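Long-range contact in fimbrin (Schizosaccharomyces pombe, PDB 1RT8), which binds and crosslinks actin filaments, associates with actin structures that develop and maintain cell polarity, and acts in cytokinesis, mating and spore formation: residues P162-L174 with L252-L265. Numbering follows the deposited sequence.
Sequences PEKILLRWFNYHL and LAFVAHLFNTHPGL
The indole of W169 lies between two partners: F259 turns a ring edge onto one face, and H173 CD2 rests over the opposite face, toward the rim. The F259 edge meets the five-membered ring in a T-shaped stack, centroids 4.6 Å apart and planes at 85°, while F259 CB sits squarely over the six-membered ring as a CH-pi contact. A chi1 of 176° swings the W169 indole away from its own backbone N and alongside the last turn of helix 248-261, where NE1 donates in the ring plane to a lone pair of P263 O at 2.8 Å. That carbonyl is gripped twice, since H173 NE2 also donates to P263 O, at 3.1 Å and tilted from the carbonyl plane. Were W169 an alanine, P263 O would probably keep H173 as its one donor from helix 162-176, and the F259 edge would lose the face it packs on. Helices 162-176 and 248-261 are the first and last long helices of the second calponin-homology domain, within the first actin-binding region; the axes of segments 162-174 and 252-261 approach to 10.4 Å at 66°. One turn before W169, L166 fits as a knob among L252, V255, A256 and F259; L166 CD2 presses on F259 CB at 3.4 Å, and L166 CD1 lies 3.8 Å from A256 CB. At the start of helix 162-176, E163 CG packs against L252 CD1 (3.7 Å), the carboxylate of E163 forming a salt bridge with R129 of helix 117-131.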
loop_
_atom_site.group_PDB
_atom_site.type_symbol
_atom_site.label_atom_id
_atom_site.label_comp_id
_atom_site.label_asym_id
_atom_site.label_seq_id
_atom_site.Cartn_x
_atom_site.Cartn_y
_atom_site.Cartn_z
ATOM N N PRO A 162 10.394 -2.645 -2.291
ATOM C CA PRO A 162 11.157 -3.893 -2.134
ATOM C C PRO A 162 12.413 -3.984 -3.010
ATOM O O PRO A 162 13.515 -4.230 -2.511
ATOM C CB PRO A 162 10.134 -4.968 -2.494
ATOM C CG PRO A 162 8.852 -4.373 -2.009
ATOM C CD PRO A 162 8.955 -2.930 -2.455
ATOM N N GLU A 163 12.243 -3.780 -4.316
ATOM C CA GLU A 163 13.359 -3.857 -5.256
ATOM C C GLU A 163 14.540 -2.946 -4.919
ATOM O O GLU A 163 15.695 -3.301 -5.175
ATOM C CB GLU A 163 12.881 -3.550 -6.685
ATOM C CG GLU A 163 11.784 -4.484 -7.203
ATOM C CD GLU A 163 10.379 -3.947 -6.948
ATOM O OE1 GLU A 163 10.204 -3.113 -6.030
ATOM O OE2 GLU A 163 9.443 -4.369 -7.658
ATOM N N LYS A 164 14.269 -1.781 -4.336
ATOM C CA LYS A 164 15.351 -0.856 -4.028
ATOM C C LYS A 164 16.041 -1.082 -2.693
ATOM O O LYS A 164 17.025 -0.415 -2.368
ATOM C CB LYS A 164 14.857 0.582 -4.161
ATOM C CG LYS A 164 14.569 0.934 -5.612
ATOM C CD LYS A 164 13.985 2.326 -5.779
ATOM C CE LYS A 164 13.589 2.563 -7.232
ATOM N NZ LYS A 164 13.000 3.912 -7.440
ATOM N N ILE A 165 15.530 -2.028 -1.918
ATOM C CA ILE A 165 16.151 -2.362 -0.643
ATOM C C ILE A 165 16.952 -3.647 -0.848
ATOM O O ILE A 165 18.045 -3.812 -0.310
ATOM C CB ILE A 165 15.093 -2.596 0.457
ATOM C CG1 ILE A 165 14.433 -1.268 0.833
ATOM C CG2 ILE A 165 15.742 -3.233 1.685
ATOM C CD1 ILE A 165 13.320 -1.406 1.857
ATOM N N LEU A 166 16.399 -4.551 -1.650
ATOM C CA LEU A 166 17.045 -5.824 -1.914
ATOM C C LEU A 166 18.250 -5.729 -2.861
ATOM O O LEU A 166 19.242 -6.431 -2.673
ATOM C CB LEU A 166 16.011 -6.817 -2.440
ATOM C CG LEU A 166 14.949 -7.240 -1.411
ATOM C CD1 LEU A 166 13.862 -8.090 -2.073
ATOM C CD2 LEU A 166 15.630 -8.021 -0.290
ATOM N N LEU A 167 18.174 -4.854 -3.861
ATOM C CA LEU A 167 19.276 -4.692 -4.805
ATOM C C LEU A 167 20.548 -4.228 -4.106
ATOM O O LEU A 167 21.624 -4.759 -4.359
ATOM C CB LEU A 167 18.902 -3.702 -5.907
ATOM C CG LEU A 167 17.918 -4.257 -6.936
ATOM C CD1 LEU A 167 17.554 -3.166 -7.934
ATOM C CD2 LEU A 167 18.537 -5.457 -7.643
ATOM N N ARG A 168 20.420 -3.234 -3.235
ATOM C CA ARG A 168 21.570 -2.733 -2.490
ATOM C C ARG A 168 22.140 -3.872 -1.638
ATOM O O ARG A 168 23.354 -4.044 -1.527
ATOM C CB ARG A 168 21.153 -1.571 -1.578
ATOM C CG ARG A 168 20.530 -0.378 -2.299
ATOM C CD ARG A 168 20.417 0.844 -1.351
ATOM N NE ARG A 168 19.818 2.008 -2.008
ATOM C CZ ARG A 168 19.509 3.151 -1.398
ATOM N NH1 ARG A 168 19.740 3.304 -0.102
ATOM N NH2 ARG A 168 18.966 4.151 -2.089
ATOM N N TRP A 169 21.247 -4.647 -1.038
ATOM C CA TRP A 169 21.631 -5.778 -0.195
ATOM C C TRP A 169 22.378 -6.835 -1.010
ATOM O O TRP A 169 23.502 -7.216 -0.681
ATOM C CB TRP A 169 20.380 -6.402 0.419
ATOM C CG TRP A 169 20.634 -7.639 1.224
ATOM C CD1 TRP A 169 21.164 -7.709 2.484
ATOM C CD2 TRP A 169 20.342 -8.989 0.836
ATOM N NE1 TRP A 169 21.211 -9.016 2.905
ATOM C CE2 TRP A 169 20.714 -9.823 1.914
ATOM C CE3 TRP A 169 19.802 -9.575 -0.318
ATOM C CZ2 TRP A 169 20.562 -11.212 1.873
ATOM C CZ3 TRP A 169 19.652 -10.958 -0.361
ATOM C CH2 TRP A 169 20.032 -11.760 0.731
ATOM N N PHE A 170 21.728 -7.309 -2.066
ATOM C CA PHE A 170 22.294 -8.314 -2.955
ATOM C C PHE A 170 23.703 -7.874 -3.357
ATOM O O PHE A 170 24.663 -8.632 -3.212
ATOM C CB PHE A 170 21.383 -8.451 -4.190
ATOM C CG PHE A 170 21.604 -9.703 -4.997
ATOM C CD1 PHE A 170 20.538 -10.298 -5.666
ATOM C CD2 PHE A 170 22.864 -10.279 -5.107
ATOM C CE1 PHE A 170 20.718 -11.446 -6.426
ATOM C CE2 PHE A 170 23.058 -11.427 -5.868
ATOM C CZ PHE A 170 21.983 -12.014 -6.530
ATOM N N ASN A 171 23.828 -6.636 -3.834
ATOM C CA ASN A 171 25.125 -6.119 -4.258
ATOM C C ASN A 171 26.130 -5.961 -3.126
ATOM O O ASN A 171 27.329 -6.139 -3.328
ATOM C CB ASN A 171 24.961 -4.792 -4.994
ATOM C CG ASN A 171 24.382 -4.973 -6.376
ATOM O OD1 ASN A 171 24.859 -5.804 -7.156
ATOM N ND2 ASN A 171 23.353 -4.199 -6.695
ATOM N N TYR A 172 25.649 -5.618 -1.938
ATOM C CA TYR A 172 26.535 -5.479 -0.793
ATOM C C TYR A 172 27.314 -6.784 -0.625
ATOM O O TYR A 172 28.508 -6.773 -0.335
ATOM C CB TYR A 172 25.727 -5.198 0.473
ATOM C CG TYR A 172 26.512 -5.382 1.753
ATOM C CD1 TYR A 172 27.426 -4.416 2.185
ATOM C CD2 TYR A 172 26.342 -6.527 2.533
ATOM C CE1 TYR A 172 28.151 -4.589 3.369
ATOM C CE2 TYR A 172 27.058 -6.709 3.712
ATOM C CZ TYR A 172 27.957 -5.740 4.128
ATOM O OH TYR A 172 28.651 -5.925 5.304
ATOM N N HIS A 173 26.632 -7.910 -0.820
ATOM C CA HIS A 173 27.267 -9.215 -0.687
ATOM C C HIS A 173 28.154 -9.593 -1.877
ATOM O O HIS A 173 29.261 -10.094 -1.686
ATOM C CB HIS A 173 26.208 -10.290 -0.464
ATOM C CG HIS A 173 25.584 -10.240 0.893
ATOM N ND1 HIS A 173 26.298 -10.482 2.046
ATOM C CD2 HIS A 173 24.325 -9.938 1.283
ATOM C CE1 HIS A 173 25.503 -10.329 3.090
ATOM N NE2 HIS A 173 24.300 -9.998 2.654
ATOM N N LEU A 174 27.678 -9.367 -3.099
ATOM C CA LEU A 174 28.488 -9.694 -4.268
ATOM C C LEU A 174 29.796 -8.918 -4.186
ATOM O O LEU A 174 30.856 -9.422 -4.561
ATOM C CB LEU A 174 27.762 -9.325 -5.558
ATOM C CG LEU A 174 26.500 -10.134 -5.853
ATOM C CD1 LEU A 174 25.918 -9.685 -7.185
ATOM C CD2 LEU A 174 26.834 -11.627 -5.879
ATOM N N LEU A 252 12.110 -11.876 -7.679
ATOM C CA LEU A 252 12.078 -10.882 -6.616
ATOM C C LEU A 252 11.613 -11.550 -5.318
ATOM O O LEU A 252 12.205 -11.355 -4.259
ATOM C CB LEU A 252 11.113 -9.748 -6.969
ATOM C CG LEU A 252 10.928 -8.684 -5.885
ATOM C CD1 LEU A 252 12.200 -7.853 -5.768
ATOM C CD2 LEU A 252 9.746 -7.786 -6.231
ATOM N N ALA A 253 10.555 -12.345 -5.408
ATOM C CA ALA A 253 10.014 -13.019 -4.233
ATOM C C ALA A 253 11.072 -13.935 -3.618
ATOM O O ALA A 253 11.258 -13.958 -2.397
ATOM C CB ALA A 253 8.763 -13.810 -4.614
ATOM N N PHE A 254 11.759 -14.685 -4.474
ATOM C CA PHE A 254 12.825 -15.585 -4.050
ATOM C C PHE A 254 13.843 -14.789 -3.231
ATOM O O PHE A 254 14.139 -15.139 -2.089
ATOM C CB PHE A 254 13.504 -16.183 -5.285
ATOM C CG PHE A 254 14.740 -16.987 -4.985
ATOM C CD1 PHE A 254 14.644 -18.265 -4.441
ATOM C CD2 PHE A 254 16.001 -16.473 -5.272
ATOM C CE1 PHE A 254 15.794 -19.026 -4.192
ATOM C CE2 PHE A 254 17.154 -17.221 -5.028
ATOM C CZ PHE A 254 17.049 -18.504 -4.487
ATOM N N VAL A 255 14.371 -13.712 -3.814
ATOM C CA VAL A 255 15.355 -12.875 -3.132
ATOM C C VAL A 255 14.820 -12.278 -1.827
ATOM O O VAL A 255 15.553 -12.146 -0.848
ATOM C CB VAL A 255 15.832 -11.708 -4.034
ATOM C CG1 VAL A 255 16.770 -10.793 -3.251
ATOM C CG2 VAL A 255 16.536 -12.260 -5.265
ATOM N N ALA A 256 13.547 -11.908 -1.818
ATOM C CA ALA A 256 12.948 -11.321 -0.627
ATOM C C ALA A 256 12.987 -12.297 0.546
ATOM O O ALA A 256 13.415 -11.946 1.647
ATOM C CB ALA A 256 11.507 -10.899 -0.915
ATOM N N HIS A 257 12.543 -13.523 0.305
ATOM C CA HIS A 257 12.522 -14.534 1.353
ATOM C C HIS A 257 13.928 -14.860 1.869
ATOM O O HIS A 257 14.136 -15.059 3.071
ATOM C CB HIS A 257 11.840 -15.801 0.836
ATOM C CG HIS A 257 11.742 -16.888 1.859
ATOM N ND1 HIS A 257 12.719 -17.846 2.026
ATOM C CD2 HIS A 257 10.802 -17.143 2.799
ATOM C CE1 HIS A 257 12.386 -18.643 3.025
ATOM N NE2 HIS A 257 11.227 -18.238 3.512
ATOM N N LEU A 258 14.886 -14.914 0.949
ATOM C CA LEU A 258 16.265 -15.210 1.299
ATOM C C LEU A 258 16.777 -14.114 2.220
ATOM O O LEU A 258 17.551 -14.367 3.144
ATOM C CB LEU A 258 17.121 -15.271 0.033
ATOM C CG LEU A 258 18.591 -15.647 0.200
ATOM C CD1 LEU A 258 18.700 -17.038 0.826
ATOM C CD2 LEU A 258 19.271 -15.610 -1.162
ATOM N N PHE A 259 16.327 -12.890 1.959
ATOM C CA PHE A 259 16.725 -11.739 2.753
ATOM C C PHE A 259 16.093 -11.772 4.140
ATOM O O PHE A 259 16.720 -11.364 5.115
ATOM C CB PHE A 259 16.308 -10.452 2.049
ATOM C CG PHE A 259 16.464 -9.223 2.894
ATOM C CD1 PHE A 259 17.701 -8.605 3.031
ATOM C CD2 PHE A 259 15.369 -8.677 3.551
ATOM C CE1 PHE A 259 17.845 -7.458 3.807
ATOM C CE2 PHE A 259 15.504 -7.528 4.330
ATOM C CZ PHE A 259 16.743 -6.918 4.457
ATOM N N ASN A 260 14.856 -12.253 4.229
ATOM C CA ASN A 260 14.168 -12.298 5.517
ATOM C C ASN A 260 14.735 -13.344 6.461
ATOM O O ASN A 260 14.725 -13.158 7.678
ATOM C CB ASN A 260 12.669 -12.571 5.340
ATOM C CG ASN A 260 11.958 -11.453 4.617
ATOM O OD1 ASN A 260 12.391 -10.302 4.662
ATOM N ND2 ASN A 260 10.849 -11.778 3.959
ATOM N N THR A 261 15.236 -14.440 5.908
ATOM C CA THR A 261 15.764 -15.501 6.746
ATOM C C THR A 261 17.283 -15.511 6.884
ATOM O O THR A 261 17.813 -16.065 7.847
ATOM C CB THR A 261 15.293 -16.872 6.233
ATOM O OG1 THR A 261 15.570 -16.976 4.833
ATOM C CG2 THR A 261 13.799 -17.041 6.451
ATOM N N HIS A 262 17.982 -14.881 5.945
ATOM C CA HIS A 262 19.440 -14.866 5.981
ATOM C C HIS A 262 20.080 -13.530 5.598
ATOM O O HIS A 262 20.892 -13.468 4.674
ATOM C CB HIS A 262 19.972 -15.978 5.073
ATOM C CG HIS A 262 19.608 -17.353 5.538
ATOM N ND1 HIS A 262 20.232 -17.969 6.603
ATOM C CD2 HIS A 262 18.656 -18.217 5.111
ATOM C CE1 HIS A 262 19.679 -19.151 6.812
ATOM N NE2 HIS A 262 18.720 -19.326 5.921
ATOM N N PRO A 263 19.741 -12.448 6.319
ATOM C CA PRO A 263 20.297 -11.122 6.032
ATOM C C PRO A 263 21.812 -11.156 5.836
ATOM O O PRO A 263 22.353 -10.456 4.978
ATOM C CB PRO A 263 19.897 -10.309 7.262
ATOM C CG PRO A 263 18.613 -10.931 7.663
ATOM C CD PRO A 263 18.894 -12.407 7.524
ATOM N N GLY A 264 22.488 -11.966 6.643
ATOM C CA GLY A 264 23.933 -12.080 6.546
ATOM C C GLY A 264 24.681 -10.802 6.887
ATOM O O GLY A 264 25.738 -10.521 6.322
ATOM N N LEU A 265 24.131 -10.021 7.811
ATOM C CA LEU A 265 24.761 -8.777 8.230
ATOM C C LEU A 265 25.202 -8.937 9.683
ATOM O O LEU A 265 24.462 -9.479 10.510
ATOM C CB LEU A 265 23.778 -7.611 8.094
ATOM C CG LEU A 265 23.212 -7.339 6.693
ATOM C CD1 LEU A 265 22.053 -6.371 6.807
ATOM C CD2 LEU A 265 24.291 -6.779 5.776
#